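Local atomic coordinates of type I modular polyketide synthase (PDB entry 6IYT), a protein that probably loads an extender unit, apparently ethylmalonyl from its coenzyme A thioester, as the acyltransferase domain of a salinomycin polyketide synthase module. Residues 111-117 / 436-442. Numbering follows the deposited sequence.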
loop_
_atom_site.group_PDB
_atom_site.type_symbol
_atom_site.label_atom_id
_atom_site.label_comp_id
_atom_site.label_asym_id
_atom_site.label_seq_id
_atom_site.Cartn_x
_atom_site.Cartn_y
_atom_site.Cartn_z
ATOM N N VAL A 111 -15.938 6.984 -10.362
ATOM C CA VAL A 111 -15.238 7.774 -9.356
ATOM C C VAL A 111 -15.435 9.230 -9.711
ATOM O O VAL A 111 -15.332 9.609 -10.894
ATOM C CB VAL A 111 -13.706 7.461 -9.350
ATOM C CG1 VAL A 111 -13.022 8.219 -8.258
ATOM C CG2 VAL A 111 -13.467 5.979 -9.148
ATOM N N ALA A 112 -15.743 10.038 -8.715
ATOM C CA ALA A 112 -15.865 11.476 -8.902
ATOM C C ALA A 112 -15.334 12.184 -7.704
ATOM O O ALA A 112 -15.405 11.670 -6.567
ATOM C CB ALA A 112 -17.304 11.875 -9.161
ATOM N N GLY A 113 -14.786 13.358 -7.918
ATOM C CA GLY A 113 -14.245 14.118 -6.815
ATOM C C GLY A 113 -13.857 15.531 -7.195
ATOM O O GLY A 113 -14.048 15.962 -8.325
ATOM N N VAL A 114 -13.342 16.272 -6.226
ATOM C CA VAL A 114 -12.936 17.645 -6.465
ATOM C C VAL A 114 -11.479 17.797 -6.052
ATOM O O VAL A 114 -11.071 17.287 -5.010
ATOM C CB VAL A 114 -13.823 18.632 -5.658
ATOM C CG1 VAL A 114 -13.346 20.050 -5.862
ATOM C CG2 VAL A 114 -15.288 18.494 -6.067
ATOM N N SER A 115 -10.681 18.398 -6.919
ATOM C CA SER A 115 -9.247 18.535 -6.680
ATOM C C SER A 115 -8.995 19.362 -5.422
ATOM O O SER A 115 -9.645 20.417 -5.215
ATOM C CB SER A 115 -8.564 19.151 -7.885
ATOM O OG SER A 115 -7.176 19.196 -7.704
ATOM N N SER A 116 -8.194 18.809 -4.510
ATOM C CA SER A 116 -7.991 19.416 -3.187
ATOM C C SER A 116 -6.555 19.337 -2.669
ATOM O O SER A 116 -6.182 20.144 -1.838
ATOM C CB SER A 116 -8.924 18.801 -2.158
ATOM O OG SER A 116 -8.616 17.432 -1.948
ATOM N N VAL A 117 -5.799 18.282 -3.025
ATOM C CA VAL A 117 -4.400 18.155 -2.516
ATOM C C VAL A 117 -3.436 19.123 -3.182
ATOM O O VAL A 117 -3.621 19.514 -4.325
ATOM C CB VAL A 117 -3.843 16.734 -2.673
ATOM C CG1 VAL A 117 -4.732 15.751 -1.962
ATOM C CG2 VAL A 117 -3.674 16.378 -4.139
ATOM N N ALA A 436 -7.949 6.772 -10.333
ATOM C CA ALA A 436 -9.066 7.739 -10.410
ATOM C C ALA A 436 -9.367 8.378 -9.061
ATOM O O ALA A 436 -9.635 9.578 -8.979
ATOM C CB ALA A 436 -10.303 7.066 -10.969
ATOM N N GLU A 437 -9.328 7.571 -8.004
ATOM C CA GLU A 437 -9.521 8.074 -6.662
ATOM C C GLU A 437 -8.462 9.121 -6.272
ATOM O O GLU A 437 -8.784 10.124 -5.630
ATOM C CB GLU A 437 -9.554 6.914 -5.667
ATOM C CG GLU A 437 -10.866 6.130 -5.737
ATOM C CD GLU A 437 -10.837 4.821 -4.947
ATOM O OE1 GLU A 437 -9.738 4.382 -4.513
ATOM O OE2 GLU A 437 -11.921 4.256 -4.751
ATOM N N ALA A 438 -7.223 8.904 -6.687
ATOM C CA ALA A 438 -6.149 9.893 -6.463
ATOM C C ALA A 438 -6.339 11.141 -7.347
ATOM O O ALA A 438 -6.290 12.271 -6.868
ATOM C CB ALA A 438 -4.805 9.267 -6.730
ATOM N N TRP A 439 -6.527 10.916 -8.638
ATOM C CA TRP A 439 -6.563 12.017 -9.614
ATOM C C TRP A 439 -7.777 12.918 -9.379
ATOM O O TRP A 439 -7.669 14.149 -9.474
ATOM C CB TRP A 439 -6.596 11.465 -11.037
ATOM C CG TRP A 439 -6.726 12.539 -12.141
ATOM C CD1 TRP A 439 -5.747 13.424 -12.573
ATOM C CD2 TRP A 439 -7.912 12.891 -12.839
ATOM N NE1 TRP A 439 -6.237 14.204 -13.599
ATOM C CE2 TRP A 439 -7.579 13.926 -13.748
ATOM C CE3 TRP A 439 -9.213 12.400 -12.836
ATOM C CZ2 TRP A 439 -8.515 14.471 -14.614
ATOM C CZ3 TRP A 439 -10.138 12.952 -13.707
ATOM C CH2 TRP A 439 -9.771 13.952 -14.602
ATOM N N THR A 440 -8.919 12.326 -9.038
ATOM C CA THR A 440 -10.112 13.138 -8.843
ATOM C C THR A 440 -9.964 14.007 -7.619
ATOM O O THR A 440 -10.669 15.016 -7.495
ATOM C CB THR A 440 -11.411 12.325 -8.722
ATOM O OG1 THR A 440 -11.296 11.405 -7.637
ATOM C CG2 THR A 440 -11.733 11.597 -10.033
ATOM N N ARG A 441 -9.025 13.655 -6.736
ATOM C CA ARG A 441 -8.715 14.489 -5.555
ATOM C C ARG A 441 -7.513 15.401 -5.772
ATOM O O ARG A 441 -7.083 16.093 -4.842
ATOM C CB ARG A 441 -8.462 13.622 -4.317
ATOM C CG ARG A 441 -9.662 12.824 -3.848
ATOM C CD ARG A 441 -10.487 13.551 -2.802
ATOM N NE ARG A 441 -9.678 14.206 -1.768
ATOM C CZ ARG A 441 -9.298 13.638 -0.625
ATOM N NH1 ARG A 441 -9.533 12.355 -0.390
ATOM N NH2 ARG A 441 -8.553 14.324 0.210
ATOM N N GLY A 442 -6.935 15.379 -6.975
ATOM C CA GLY A 442 -5.977 16.427 -7.371
ATOM C C GLY A 442 -4.557 15.939 -7.604
ATOM O O GLY A 442 -3.654 16.734 -7.867
HETATM O O HOH W 1 -12.850 10.913 -5.376
#
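A Schellman motif closing the C-terminal end of helix 428-439 packs against edge strand 111-114 and the loop that follows it, with T440 facing G113 and G442 facing S115. The main polar link is the carbonyl of R441, which accepts two backbone N-H groups in succession. V117 N, 3.1 Å from R441 O, approaches almost in line with the C=O bond (167°), whereas S116 N, 3.0 Å from the same R441 O, comes from well above the carbonyl plane. The R441 side chain, bent at chi2 and chi3, also turns the edge of its guanidinium to S116, where NE gives a weak bond of 3.4 Å to S116 OG. Beside this, S115 OG, placed anti to its backbone N (chi1 -176°), lies 3.0 Å from G442 CA; G442, at positive phi, brings its bare CA against that hydroxyl. T440 sits over the strand, its CB 3.6 Å from N of G113, which carries no side chain. The T440 hydroxyl donates back to A436 O at 2.8 Å, on the face opposite T440 N, and a water donates to both T440 OG1 and A112 O, bridging helix end and strand. Further back along the helix the contact turns apolar: V111 CB meets A436 CB at 3.8 Å, while V111 CG1 packs against the CG of E437, whose carboxylate is salt-bridged to R430 and hydrogen-bonded to Q418. Strand 111-114 is hydrogen-bonded along one edge to strand 90-96, including V111 with V93 and G113 with R91. A436 and W439 also reach V93, so the helix end covers a face of this three-stranded antiparallel sheet, and V117 and R441 carry the contact on to L416 of the parallel sheet.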